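Local coordinates for protein Proline/betaine transporter, RALF (PDB 4D7R) that probably acts as a guanine nucleotide exchange factor through its Sec7 domain, here fused by engineering to the capping domain of the Legionella pneumophila relative, at residues L32-V37 and Y72-N77; D62-T67 and N94-E99; S100-F105 and V136-T141; Q164-N169 and S279-Y284. One frame throughout, in Å; residues are numbered along the deposited sequence.

Contact 1: L32-V37 and Y72-N77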
loop_
_atom_site.group_PDB
_atom_site.type_symbol
_atom_site.label_atom_id
_atom_site.label_comp_id
_atom_site.label_asym_id
_atom_site.label_seq_id
_atom_site.Cartn_x
_atom_site.Cartn_y
_atom_site.Cartn_z
ATOM N N LEU A 32 -29.419 -3.227 10.626
ATOM C CA LEU A 32 -29.376 -1.951 11.337
ATOM C C LEU A 32 -27.948 -1.499 11.480
ATOM O O LEU A 32 -27.652 -0.337 11.204
ATOM C CB LEU A 32 -30.049 -2.039 12.729
ATOM C CG LEU A 32 -31.467 -2.606 12.811
ATOM C CD1 LEU A 32 -32.019 -2.492 14.220
ATOM C CD2 LEU A 32 -32.403 -1.946 11.824
ATOM N N LEU A 33 -27.060 -2.404 11.858
ATOM C CA LEU A 33 -25.645 -2.090 11.974
ATOM C C LEU A 33 -25.016 -1.614 10.645
ATOM O O LEU A 33 -24.336 -0.633 10.604
ATOM C CB LEU A 33 -24.862 -3.267 12.496
ATOM C CG LEU A 33 -23.353 -3.117 12.441
ATOM C CD1 LEU A 33 -22.870 -2.133 13.474
ATOM C CD2 LEU A 33 -22.632 -4.433 12.581
ATOM N N LYS A 34 -25.324 -2.327 9.580
ATOM C CA LYS A 34 -24.836 -1.990 8.236
ATOM C C LYS A 34 -25.148 -0.556 7.861
ATOM O O LYS A 34 -24.244 0.181 7.469
ATOM C CB LYS A 34 -25.428 -2.943 7.199
ATOM C CG LYS A 34 -24.703 -4.262 7.098
ATOM C CD LYS A 34 -25.268 -5.051 5.954
ATOM C CE LYS A 34 -24.309 -6.114 5.500
ATOM N NZ LYS A 34 -24.901 -6.907 4.381
ATOM N N ASN A 35 -26.413 -0.146 8.023
ATOM C CA ASN A 35 -26.838 1.213 7.704
ATOM C C ASN A 35 -26.120 2.274 8.547
ATOM O O ASN A 35 -25.730 3.314 8.010
ATOM C CB ASN A 35 -28.356 1.337 7.754
ATOM C CG ASN A 35 -29.057 0.486 6.719
ATOM O OD1 ASN A 35 -28.553 0.257 5.615
ATOM N ND2 ASN A 35 -30.236 -0.015 7.051
ATOM N N GLU A 36 -25.867 1.982 9.834
ATOM C CA GLU A 36 -25.143 2.918 10.698
ATOM C C GLU A 36 -23.672 3.028 10.277
ATOM O O GLU A 36 -23.158 4.148 10.147
ATOM C CB GLU A 36 -25.237 2.511 12.174
ATOM C CG GLU A 36 -24.930 3.677 13.104
ATOM C CD GLU A 36 -24.749 3.363 14.576
ATOM O OE1 GLU A 36 -25.312 2.344 15.038
ATOM O OE2 GLU A 36 -24.077 4.158 15.276
ATOM N N VAL A 37 -23.009 1.860 10.100
ATOM C CA VAL A 37 -21.596 1.710 9.704
ATOM C C VAL A 37 -21.269 2.427 8.405
ATOM O O VAL A 37 -20.250 3.118 8.359
ATOM C CB VAL A 37 -21.133 0.232 9.709
ATOM C CG1 VAL A 37 -19.758 0.065 9.044
ATOM C CG2 VAL A 37 -21.100 -0.300 11.134
ATOM N N TYR A 72 -17.358 -6.704 2.031
ATOM C CA TYR A 72 -17.688 -7.488 0.858
ATOM C C TYR A 72 -19.096 -7.204 0.320
ATOM O O TYR A 72 -19.271 -6.939 -0.880
ATOM C CB TYR A 72 -17.527 -8.973 1.186
ATOM C CG TYR A 72 -17.717 -9.863 -0.018
ATOM C CD1 TYR A 72 -16.728 -9.965 -0.995
ATOM C CD2 TYR A 72 -18.907 -10.557 -0.215
ATOM C CE1 TYR A 72 -16.902 -10.770 -2.116
ATOM C CE2 TYR A 72 -19.106 -11.341 -1.349
ATOM C CZ TYR A 72 -18.091 -11.456 -2.287
ATOM O OH TYR A 72 -18.265 -12.247 -3.386
ATOM N N GLU A 73 -20.099 -7.344 1.187
ATOM C CA GLU A 73 -21.519 -7.164 0.820
ATOM C C GLU A 73 -21.885 -5.711 0.555
ATOM O O GLU A 73 -22.764 -5.453 -0.263
ATOM C CB GLU A 73 -22.420 -7.729 1.935
ATOM C CG GLU A 73 -22.245 -9.216 2.170
ATOM C CD GLU A 73 -23.157 -9.825 3.222
ATOM O OE1 GLU A 73 -23.724 -9.078 4.047
ATOM O OE2 GLU A 73 -23.240 -11.071 3.267
ATOM N N GLU A 74 -21.248 -4.751 1.256
ATOM C CA GLU A 74 -21.607 -3.343 1.065
ATOM C C GLU A 74 -20.638 -2.566 0.173
ATOM O O GLU A 74 -20.560 -1.340 0.270
ATOM C CB GLU A 74 -21.870 -2.639 2.417
ATOM C CG GLU A 74 -22.957 -3.320 3.232
ATOM C CD GLU A 74 -24.286 -3.445 2.515
ATOM O OE1 GLU A 74 -24.721 -2.444 1.895
ATOM O OE2 GLU A 74 -24.888 -4.545 2.566
ATOM N N LYS A 75 -19.939 -3.285 -0.720
ATOM C CA LYS A 75 -18.976 -2.746 -1.692
ATOM C C LYS A 75 -19.514 -1.460 -2.351
ATOM O O LYS A 75 -18.890 -0.425 -2.221
ATOM C CB LYS A 75 -18.654 -3.787 -2.781
ATOM C CG LYS A 75 -17.753 -3.240 -3.884
ATOM C CD LYS A 75 -17.830 -4.085 -5.155
ATOM C CE LYS A 75 -17.017 -3.498 -6.280
ATOM N NZ LYS A 75 -16.925 -4.454 -7.419
ATOM N N SER A 76 -20.696 -1.527 -3.001
ATOM C CA SER A 76 -21.294 -0.399 -3.726
ATOM C C SER A 76 -21.669 0.816 -2.872
ATOM O O SER A 76 -21.983 1.874 -3.424
ATOM C CB SER A 76 -22.499 -0.871 -4.536
ATOM O OG SER A 76 -23.554 -1.291 -3.686
ATOM N N ASN A 77 -21.589 0.674 -1.567
ATOM C CA ASN A 77 -21.973 1.711 -0.632
ATOM C C ASN A 77 -20.887 2.338 0.189
ATOM O O ASN A 77 -21.146 3.231 0.925
ATOM C CB ASN A 77 -23.038 1.199 0.320
ATOM C CG ASN A 77 -24.260 0.789 -0.403
ATOM O OD1 ASN A 77 -24.657 1.455 -1.325
ATOM N ND2 ASN A 77 -24.806 -0.345 -0.055
HETATM O O HOH W 1 -27.070 -1.835 3.274
#

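Contact 2: D62-T67 and N94-E99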
loop_
_atom_site.group_PDB
_atom_site.type_symbol
_atom_site.label_atom_id
_atom_site.label_comp_id
_atom_site.label_asym_id
_atom_site.label_seq_id
_atom_site.Cartn_x
_atom_site.Cartn_y
_atom_site.Cartn_z
ATOM N N ASP A 62 -18.649 -11.797 16.274
ATOM C CA ASP A 62 -17.233 -11.747 15.898
ATOM C C ASP A 62 -16.936 -10.526 15.031
ATOM O O ASP A 62 -17.368 -10.455 13.871
ATOM C CB ASP A 62 -16.839 -13.051 15.178
ATOM C CG ASP A 62 -15.449 -13.085 14.553
ATOM O OD1 ASP A 62 -14.567 -12.319 15.003
ATOM O OD2 ASP A 62 -15.238 -13.894 13.644
ATOM N N PHE A 63 -16.151 -9.602 15.591
ATOM C CA PHE A 63 -15.743 -8.353 14.969
ATOM C C PHE A 63 -15.046 -8.605 13.636
ATOM O O PHE A 63 -15.362 -7.933 12.655
ATOM C CB PHE A 63 -14.874 -7.511 15.932
ATOM C CG PHE A 63 -14.045 -6.459 15.240
ATOM C CD1 PHE A 63 -14.649 -5.351 14.652
ATOM C CD2 PHE A 63 -12.678 -6.634 15.067
ATOM C CE1 PHE A 63 -13.882 -4.405 13.957
ATOM C CE2 PHE A 63 -11.920 -5.705 14.344
ATOM C CZ PHE A 63 -12.523 -4.591 13.810
ATOM N N ILE A 64 -14.137 -9.590 13.590
ATOM C CA ILE A 64 -13.393 -9.881 12.349
ATOM C C ILE A 64 -14.327 -10.277 11.203
ATOM O O ILE A 64 -14.298 -9.643 10.146
ATOM C CB ILE A 64 -12.245 -10.899 12.590
ATOM C CG1 ILE A 64 -11.241 -10.379 13.673
ATOM C CG2 ILE A 64 -11.529 -11.263 11.258
ATOM C CD1 ILE A 64 -10.561 -8.961 13.398
ATOM N N ALA A 65 -15.166 -11.311 11.424
ATOM C CA ALA A 65 -16.082 -11.823 10.408
ATOM C C ALA A 65 -17.066 -10.759 9.945
ATOM O O ALA A 65 -17.245 -10.604 8.736
ATOM C CB ALA A 65 -16.832 -13.035 10.929
ATOM N N GLU A 66 -17.662 -10.004 10.896
ATOM C CA GLU A 66 -18.623 -8.949 10.587
ATOM C C GLU A 66 -18.011 -7.843 9.734
ATOM O O GLU A 66 -18.653 -7.408 8.787
ATOM C CB GLU A 66 -19.281 -8.378 11.855
ATOM C CG GLU A 66 -20.469 -7.466 11.577
ATOM C CD GLU A 66 -21.581 -8.036 10.715
ATOM O OE1 GLU A 66 -21.833 -9.258 10.778
ATOM O OE2 GLU A 66 -22.235 -7.241 10.003
ATOM N N THR A 67 -16.803 -7.365 10.074
ATOM C CA THR A 67 -16.149 -6.322 9.289
ATOM C C THR A 67 -15.951 -6.762 7.832
ATOM O O THR A 67 -16.281 -6.014 6.906
ATOM C CB THR A 67 -14.839 -5.868 9.972
ATOM O OG1 THR A 67 -15.148 -5.481 11.314
ATOM C CG2 THR A 67 -14.203 -4.708 9.261
ATOM N N ASN A 94 -6.522 -5.640 10.949
ATOM C CA ASN A 94 -6.467 -5.537 9.491
ATOM C C ASN A 94 -6.126 -6.858 8.823
ATOM O O ASN A 94 -6.819 -7.277 7.892
ATOM C CB ASN A 94 -5.473 -4.459 9.094
ATOM C CG ASN A 94 -5.685 -3.129 9.782
ATOM O OD1 ASN A 94 -5.441 -2.978 10.988
ATOM N ND2 ASN A 94 -6.166 -2.149 9.055
ATOM N N GLN A 95 -5.078 -7.537 9.324
ATOM C CA GLN A 95 -4.604 -8.811 8.789
ATOM C C GLN A 95 -5.688 -9.882 8.912
ATOM O O GLN A 95 -5.888 -10.666 7.978
ATOM C CB GLN A 95 -3.326 -9.222 9.524
ATOM C CG GLN A 95 -2.653 -10.483 9.007
ATOM C CD GLN A 95 -1.439 -10.833 9.843
ATOM O OE1 GLN A 95 -0.610 -9.978 10.197
ATOM N NE2 GLN A 95 -1.304 -12.105 10.176
ATOM N N LYS A 96 -6.385 -9.930 10.075
ATOM C CA LYS A 96 -7.477 -10.894 10.264
ATOM C C LYS A 96 -8.674 -10.606 9.367
ATOM O O LYS A 96 -9.271 -11.542 8.823
ATOM C CB LYS A 96 -7.916 -10.970 11.735
ATOM C CG LYS A 96 -6.901 -11.625 12.657
ATOM C CD LYS A 96 -7.280 -11.396 14.130
ATOM C CE LYS A 96 -6.423 -12.208 15.062
ATOM N NZ LYS A 96 -5.030 -11.701 15.099
ATOM N N VAL A 97 -9.042 -9.321 9.237
ATOM C CA VAL A 97 -10.131 -8.857 8.394
ATOM C C VAL A 97 -9.831 -9.188 6.912
ATOM O O VAL A 97 -10.694 -9.711 6.222
ATOM C CB VAL A 97 -10.487 -7.365 8.657
ATOM C CG1 VAL A 97 -11.396 -6.806 7.565
ATOM C CG2 VAL A 97 -11.155 -7.184 10.035
ATOM N N LEU A 98 -8.588 -8.999 6.472
ATOM C CA LEU A 98 -8.192 -9.259 5.089
ATOM C C LEU A 98 -8.353 -10.726 4.766
ATOM O O LEU A 98 -8.972 -11.056 3.753
ATOM C CB LEU A 98 -6.754 -8.772 4.823
ATOM C CG LEU A 98 -6.131 -9.174 3.445
ATOM C CD1 LEU A 98 -7.022 -8.743 2.282
ATOM C CD2 LEU A 98 -4.707 -8.575 3.280
ATOM N N GLU A 99 -7.886 -11.612 5.696
ATOM C CA GLU A 99 -8.043 -13.047 5.528
ATOM C C GLU A 99 -9.526 -13.441 5.417
ATOM O O GLU A 99 -9.881 -14.166 4.488
ATOM C CB GLU A 99 -7.334 -13.818 6.647
ATOM C CG GLU A 99 -7.295 -15.300 6.326
ATOM C CD GLU A 99 -6.670 -16.223 7.351
ATOM O OE1 GLU A 99 -5.994 -15.735 8.285
ATOM O OE2 GLU A 99 -6.841 -17.454 7.198
#

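Contact 3: S100-F105 and V136-T141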
loop_
_atom_site.group_PDB
_atom_site.type_symbol
_atom_site.label_atom_id
_atom_site.label_comp_id
_atom_site.label_asym_id
_atom_site.label_seq_id
_atom_site.Cartn_x
_atom_site.Cartn_y
_atom_site.Cartn_z
ATOM N N SER A 100 -10.395 -12.892 6.300
ATOM C CA SER A 100 -11.832 -13.154 6.285
ATOM C C SER A 100 -12.507 -12.561 5.014
ATOM O O SER A 100 -13.433 -13.170 4.442
ATOM C CB SER A 100 -12.472 -12.616 7.562
ATOM O OG SER A 100 -13.828 -13.019 7.690
ATOM N N PHE A 101 -12.022 -11.386 4.568
ATOM C CA PHE A 101 -12.580 -10.693 3.394
ATOM C C PHE A 101 -12.332 -11.531 2.154
ATOM O O PHE A 101 -13.255 -11.821 1.394
ATOM C CB PHE A 101 -11.976 -9.279 3.267
ATOM C CG PHE A 101 -12.329 -8.537 2.001
ATOM C CD1 PHE A 101 -13.524 -7.838 1.897
ATOM C CD2 PHE A 101 -11.485 -8.577 0.890
ATOM C CE1 PHE A 101 -13.879 -7.203 0.706
ATOM C CE2 PHE A 101 -11.828 -7.912 -0.296
ATOM C CZ PHE A 101 -13.026 -7.243 -0.385
ATOM N N THR A 102 -11.086 -11.972 1.977
ATOM C CA THR A 102 -10.741 -12.777 0.824
ATOM C C THR A 102 -11.543 -14.082 0.804
ATOM O O THR A 102 -11.978 -14.489 -0.268
ATOM C CB THR A 102 -9.225 -12.907 0.712
ATOM O OG1 THR A 102 -8.714 -11.573 0.701
ATOM C CG2 THR A 102 -8.806 -13.582 -0.562
ATOM N N LYS A 103 -11.838 -14.653 1.995
ATOM C CA LYS A 103 -12.624 -15.893 2.123
ATOM C C LYS A 103 -14.065 -15.781 1.617
ATOM O O LYS A 103 -14.625 -16.785 1.177
ATOM C CB LYS A 103 -12.527 -16.483 3.536
ATOM C CG LYS A 103 -11.273 -17.351 3.686
ATOM C CD LYS A 103 -11.016 -17.788 5.131
ATOM C CE LYS A 103 -9.864 -18.770 5.249
ATOM N NZ LYS A 103 -8.565 -18.187 4.823
ATOM N N GLN A 104 -14.632 -14.558 1.589
ATOM C CA GLN A 104 -15.979 -14.282 1.069
ATOM C C GLN A 104 -16.071 -14.608 -0.446
ATOM O O GLN A 104 -17.149 -14.931 -0.956
ATOM C CB GLN A 104 -16.311 -12.796 1.272
ATOM C CG GLN A 104 -16.519 -12.364 2.744
ATOM C CD GLN A 104 -17.936 -12.575 3.222
ATOM O OE1 GLN A 104 -18.864 -12.838 2.442
ATOM N NE2 GLN A 104 -18.133 -12.537 4.528
ATOM N N PHE A 105 -14.958 -14.489 -1.166
ATOM C CA PHE A 105 -14.942 -14.773 -2.616
ATOM C C PHE A 105 -14.966 -16.272 -2.881
ATOM O O PHE A 105 -14.223 -17.028 -2.261
ATOM C CB PHE A 105 -13.680 -14.190 -3.268
ATOM C CG PHE A 105 -13.603 -12.685 -3.310
ATOM C CD1 PHE A 105 -13.228 -11.956 -2.178
ATOM C CD2 PHE A 105 -13.877 -11.992 -4.484
ATOM C CE1 PHE A 105 -13.133 -10.567 -2.224
ATOM C CE2 PHE A 105 -13.792 -10.598 -4.523
ATOM C CZ PHE A 105 -13.391 -9.900 -3.404
ATOM N N VAL A 136 -2.248 -8.661 -2.780
ATOM C CA VAL A 136 -1.900 -9.667 -3.781
ATOM C C VAL A 136 -1.639 -11.021 -3.131
ATOM O O VAL A 136 -2.130 -12.020 -3.652
ATOM C CB VAL A 136 -0.716 -9.198 -4.673
ATOM C CG1 VAL A 136 -0.251 -10.313 -5.622
ATOM C CG2 VAL A 136 -1.116 -7.949 -5.456
ATOM N N GLU A 137 -0.878 -11.056 -2.019
ATOM C CA GLU A 137 -0.584 -12.316 -1.324
ATOM C C GLU A 137 -1.876 -12.962 -0.814
ATOM O O GLU A 137 -2.015 -14.182 -0.911
ATOM C CB GLU A 137 0.426 -12.099 -0.185
ATOM C CG GLU A 137 0.987 -13.408 0.363
ATOM C CD GLU A 137 1.776 -13.323 1.651
ATOM O OE1 GLU A 137 2.456 -12.294 1.867
ATOM O OE2 GLU A 137 1.792 -14.325 2.404
ATOM N N SER A 138 -2.842 -12.141 -0.332
ATOM C CA SER A 138 -4.149 -12.636 0.154
ATOM C C SER A 138 -4.935 -13.322 -0.968
ATOM O O SER A 138 -5.450 -14.430 -0.761
ATOM C CB SER A 138 -4.965 -11.514 0.785
ATOM O OG SER A 138 -6.146 -12.081 1.340
ATOM N N PHE A 139 -4.913 -12.717 -2.173
ATOM C CA PHE A 139 -5.595 -13.269 -3.339
ATOM C C PHE A 139 -5.013 -14.650 -3.675
ATOM O O PHE A 139 -5.767 -15.621 -3.778
ATOM C CB PHE A 139 -5.496 -12.335 -4.568
ATOM C CG PHE A 139 -5.908 -13.093 -5.810
ATOM C CD1 PHE A 139 -7.248 -13.366 -6.064
ATOM C CD2 PHE A 139 -4.950 -13.655 -6.646
ATOM C CE1 PHE A 139 -7.625 -14.182 -7.146
ATOM C CE2 PHE A 139 -5.322 -14.489 -7.715
ATOM C CZ PHE A 139 -6.656 -14.726 -7.973
ATOM N N GLY A 140 -3.695 -14.702 -3.891
ATOM C CA GLY A 140 -3.007 -15.944 -4.270
ATOM C C GLY A 140 -3.270 -17.109 -3.335
ATOM O O GLY A 140 -3.674 -18.193 -3.768
ATOM N N THR A 141 -3.068 -16.892 -2.033
ATOM C CA THR A 141 -3.324 -17.913 -1.034
ATOM C C THR A 141 -4.750 -18.487 -1.117
ATOM O O THR A 141 -4.928 -19.714 -1.107
ATOM C CB THR A 141 -2.934 -17.379 0.352
ATOM O OG1 THR A 141 -1.528 -17.122 0.334
ATOM C CG2 THR A 141 -3.265 -18.376 1.486
#

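Contact 4: Q164-N169 and S279-Y284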
loop_
_atom_site.group_PDB
_atom_site.type_symbol
_atom_site.label_atom_id
_atom_site.label_comp_id
_atom_site.label_asym_id
_atom_site.label_seq_id
_atom_site.Cartn_x
_atom_site.Cartn_y
_atom_site.Cartn_z
ATOM N N GLN A 164 3.756 -11.762 -11.455
ATOM C CA GLN A 164 4.261 -11.836 -12.826
ATOM C C GLN A 164 3.177 -11.384 -13.814
ATOM O O GLN A 164 3.506 -10.763 -14.815
ATOM C CB GLN A 164 4.800 -13.241 -13.174
ATOM C CG GLN A 164 6.087 -13.622 -12.446
ATOM C CD GLN A 164 7.357 -13.107 -13.086
ATOM O OE1 GLN A 164 7.398 -12.722 -14.257
ATOM N NE2 GLN A 164 8.454 -13.202 -12.353
ATOM N N THR A 165 1.892 -11.652 -13.509
ATOM C CA THR A 165 0.750 -11.287 -14.364
ATOM C C THR A 165 0.558 -9.775 -14.302
ATOM O O THR A 165 0.297 -9.138 -15.321
ATOM C CB THR A 165 -0.520 -12.063 -13.936
ATOM O OG1 THR A 165 -0.303 -13.455 -14.082
ATOM C CG2 THR A 165 -1.742 -11.683 -14.752
ATOM N N ILE A 166 0.654 -9.214 -13.088
ATOM C CA ILE A 166 0.537 -7.768 -12.854
ATOM C C ILE A 166 1.682 -7.034 -13.605
ATOM O O ILE A 166 1.435 -6.041 -14.279
ATOM C CB ILE A 166 0.523 -7.484 -11.322
ATOM C CG1 ILE A 166 -0.824 -7.932 -10.697
ATOM C CG2 ILE A 166 0.786 -6.018 -11.059
ATOM C CD1 ILE A 166 -0.845 -8.059 -9.199
ATOM N N MET A 167 2.907 -7.569 -13.551
ATOM C CA MET A 167 4.035 -6.965 -14.264
ATOM C C MET A 167 3.869 -7.153 -15.781
ATOM O O MET A 167 4.219 -6.249 -16.544
ATOM C CB MET A 167 5.374 -7.562 -13.791
ATOM C CG MET A 167 5.961 -6.871 -12.557
ATOM S SD MET A 167 6.123 -5.054 -12.667
ATOM C CE MET A 167 7.065 -4.836 -14.213
ATOM N N LEU A 168 3.265 -8.307 -16.206
ATOM C CA LEU A 168 3.016 -8.599 -17.627
ATOM C C LEU A 168 2.038 -7.537 -18.161
ATOM O O LEU A 168 2.256 -7.012 -19.253
ATOM C CB LEU A 168 2.439 -10.013 -17.821
ATOM C CG LEU A 168 2.084 -10.344 -19.284
ATOM C CD1 LEU A 168 3.345 -10.332 -20.196
ATOM C CD2 LEU A 168 1.265 -11.603 -19.371
ATOM N N ASN A 169 1.009 -7.200 -17.359
ATOM C CA ASN A 169 0.014 -6.144 -17.686
ATOM C C ASN A 169 0.707 -4.797 -17.974
ATOM O O ASN A 169 0.459 -4.180 -19.018
ATOM C CB ASN A 169 -0.984 -6.001 -16.549
ATOM C CG ASN A 169 -2.011 -4.951 -16.838
ATOM O OD1 ASN A 169 -2.813 -5.080 -17.768
ATOM N ND2 ASN A 169 -1.973 -3.873 -16.075
ATOM N N SER A 279 9.634 -2.825 -6.832
ATOM C CA SER A 279 10.459 -1.762 -7.369
ATOM C C SER A 279 10.083 -1.514 -8.823
ATOM O O SER A 279 9.937 -0.437 -9.193
ATOM C CB SER A 279 11.965 -2.015 -7.224
ATOM O OG SER A 279 12.393 -2.073 -5.928
ATOM N N PHE A 280 9.926 -2.564 -9.603
ATOM C CA PHE A 280 9.542 -2.464 -10.999
ATOM C C PHE A 280 8.155 -1.867 -11.153
ATOM O O PHE A 280 7.909 -1.073 -11.974
ATOM C CB PHE A 280 9.554 -3.838 -11.637
ATOM C CG PHE A 280 10.897 -4.263 -12.077
ATOM C CD1 PHE A 280 11.855 -4.503 -11.168
ATOM C CD2 PHE A 280 11.200 -4.371 -13.397
ATOM C CE1 PHE A 280 13.117 -4.871 -11.552
ATOM C CE2 PHE A 280 12.466 -4.730 -13.802
ATOM C CZ PHE A 280 13.408 -4.996 -12.877
ATOM N N PHE A 281 7.254 -2.359 -10.332
ATOM C CA PHE A 281 5.855 -2.020 -10.438
ATOM C C PHE A 281 5.527 -0.591 -10.023
ATOM O O PHE A 281 4.793 0.045 -10.687
ATOM C CB PHE A 281 5.007 -3.039 -9.691
ATOM C CG PHE A 281 3.525 -2.880 -9.870
ATOM C CD1 PHE A 281 2.951 -2.845 -11.101
ATOM C CD2 PHE A 281 2.713 -2.767 -8.787
ATOM C CE1 PHE A 281 1.603 -2.727 -11.266
ATOM C CE2 PHE A 281 1.360 -2.595 -8.935
ATOM C CZ PHE A 281 0.808 -2.586 -10.178
ATOM N N THR A 282 6.126 -0.124 -8.937
ATOM C CA THR A 282 5.758 1.164 -8.353
ATOM C C THR A 282 6.891 2.138 -8.200
ATOM O O THR A 282 6.620 3.284 -7.874
ATOM C CB THR A 282 5.186 0.963 -6.912
ATOM O OG1 THR A 282 6.224 0.469 -6.099
ATOM C CG2 THR A 282 4.005 -0.009 -6.821
ATOM N N GLY A 283 8.134 1.699 -8.407
ATOM C CA GLY A 283 9.297 2.548 -8.193
ATOM C C GLY A 283 9.773 2.486 -6.752
ATOM O O GLY A 283 10.689 3.219 -6.365
ATOM N N TYR A 284 9.168 1.604 -5.936
ATOM C CA TYR A 284 9.493 1.430 -4.511
ATOM C C TYR A 284 10.988 1.184 -4.232
ATOM O O TYR A 284 11.613 0.341 -4.874
ATOM C CB TYR A 284 8.662 0.293 -3.943
ATOM C CG TYR A 284 8.723 0.078 -2.442
ATOM C CD1 TYR A 284 8.409 1.106 -1.551
ATOM C CD2 TYR A 284 8.953 -1.189 -1.917
ATOM C CE1 TYR A 284 8.387 0.882 -0.170
ATOM C CE2 TYR A 284 8.918 -1.428 -0.547
ATOM C CZ TYR A 284 8.621 -0.397 0.323
ATOM O OH TYR A 284 8.617 -0.688 1.662
#

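Contact 1: L32-V37 and Y72-N77
The ammonium group of Lys34 is held between two consecutive acids, Glu73 and Glu74, at the end of helix 63-73. Glu73, still helical, stretches out beyond CG and crosses the lysine chain at about a right angle. Its OE1 forms a salt bridge with Lys34 NZ at 2.5 Å, a very short spacing whose exact value is doubtful. The same OE1 has a second cationic partner in Lys69, one turn back. Glu74 is the first residue to leave helical backbone angles, and its chain bends at CG (chi2 -57°), bringing the carboxylate beside the lysine stem. OE2 accepts from Lys34 NZ at 3.0 Å on its anti side, 15° out of the carboxylate plane, while Lys34 CD lies 3.4 Å from Glu74 OE2. The result is a three-residue salt-bridge network within the all-helical Sec7 domain, joining the early part of helix 31-43 to the C-terminal end of helix 63-73. The lysine reaches it with its chain extended beyond CG, and two carboxylates around one cation would be expected to stabilise its charge. Further on, Asn77 closes the 3-10 turn: its backbone N bonds to Glu74 O at 2.9 Å, and its ND2 donates, with Glu74 OE1 lying in the amide plane, at 2.9 Å. A water also donates weakly to Glu74 OE1.

Contact 2: D62-T67 and N94-E99
Ile64 lies against the backbone and side chains of Lys96 and Val97, where helix 63-73 passes helix 92-103. From its CB two branches leave. CG2, set anti to the backbone N, presses on the peptide that follows Lys96, with Ile64 CG2 only 3.3 Å from Lys96 O. CG1, beside the backbone N, rests at 3.9 Å from Lys96 CB. At the tip, Ile64 CD1 touches both Lys96 CB at 3.7 Å and Val97 CG2 at 3.8 Å; the lysine stem runs along Ile64 as far as CD, and only the amino end leads away. One turn further on, Thr67 brings its methyl across Val97 at about a right angle, CG2 lying 3.9 Å from Val97 CG1. The hydroxyl of Thr67 is turned back to its own helix, OG1 donating to Phe63 O at 2.8 Å and leaving the methyl for the valine. Asp62, at the N-cap, accepts weakly from Ile64 N and Ala65 N. Phe63 and Thr67 also pack on helix 45-58, and Val97 on helix 80-88. The axes of segments 63-67 and 94-99 come within 8.5 Å and cross at -54°, an apolar helix-helix crossing inside the all-alpha Sec7 domain.

Contact 3: S100-F105 and V136-T141
Thr102 OG1 is gripped from two directions: Ser138 OG lies 2.7 Å away on helix 129-146, and Leu98 O, one turn back in its own helix, takes a further hydrogen bond. The hydroxyl pair is the polar link between the segments, in a buried contact. Ser138 OG stands anti to its own backbone N (chi1 -175°), which directs it across the gap, and it also comes within 3.2 Å of Thr102 CB. The threonine methyl occupies the other branch, with Thr102 CG2 at 3.5 Å from Ser138 O and at 4.3 Å from Phe139 CA. Thr102 thus offers its hydroxyl to Ser138 OG and its methyl to the backbone at Ser138-Phe139. Further along, Phe105 N bonds to Thr102 O at 3.1 Å. The Phe105 ring receives Phe101 CE2 at its edge, in plane, and meets Tyr72, Phe107 and Phe119. Phe139 likewise reaches Phe107, while Thr102 touches Phe119 of helix 112-121. A small polar Thr-Ser pair set beside an aromatic cluster thus joins helices 92-103 and 129-146 in the interior of the helical Sec7 domain.

Contact 4: Q164-N169 and S279-Y284
Ile166 lays its CG2 methyl over one face of the Phe281 ring, a CH-pi contact 3.7 Å from the ring centroid and 24° off the normal. The methyl is displaced toward the rim, so that Ile166 CG2 comes to 3.4 Å from Phe281 CE1. The ring is brought there by Phe281 CG standing anti to the backbone N (chi1 -173°). Met167 approaches the same residue differently. Its chain, folded at both chi2 and chi3, slides past Phe281 in the opposite direction, with SD 5.3 Å from the Phe281 ring centroid, an oblique Met-aromatic contact. Met167 SD lies against Phe281 N at 3.7 Å and against the CB atoms of Phe280 and Phe281. The terminal methyl, Met167 CE, sits 3.7 Å from Phe280 CB, and these two side chains cross at about a right angle. Just beyond, Gly283 ends the helix with positive phi, and Ser279 OG donates to Tyr284 O at 2.7 Å, tying the last helical turn to the start of strand 284-292. This is a junction between the two fused parts, Rickettsia Sec7 domain and Legionella capping domain, so the pairing is not a natural one. On the Sec7 side, Ile166 of helix 155-173 also touches Val136 of helix 129-146; on the capping side, Phe281 of helix 276-282 meets Leu313 and Phe314 of helix 311-314.

Contacts 1 to 3 lie within the Sec7 domain and all touch one another. Contacts 1 and 2 share helix 63-73, with centres 15 Å apart and segments that alternate along the chain. Contacts 2 and 3 share helix 92-103, with centres 12 Å apart, and Leu98 CD1 lies 3.6 Å from Ser138 OG. Contacts 1 and 3 meet where Tyr72 CG is 3.5 Å from Gln104 CB. Of the three, only contact 3 touches contact 4, through consecutive helices 129-146 and 155-173, where Val136 CG2 and Ile166 CD1 are 3.8 Å apart. Contact 4 is farthest from contact 1, about 33 Å between centres, and alone joins the Sec7 part to the capping part across the engineered domain interface.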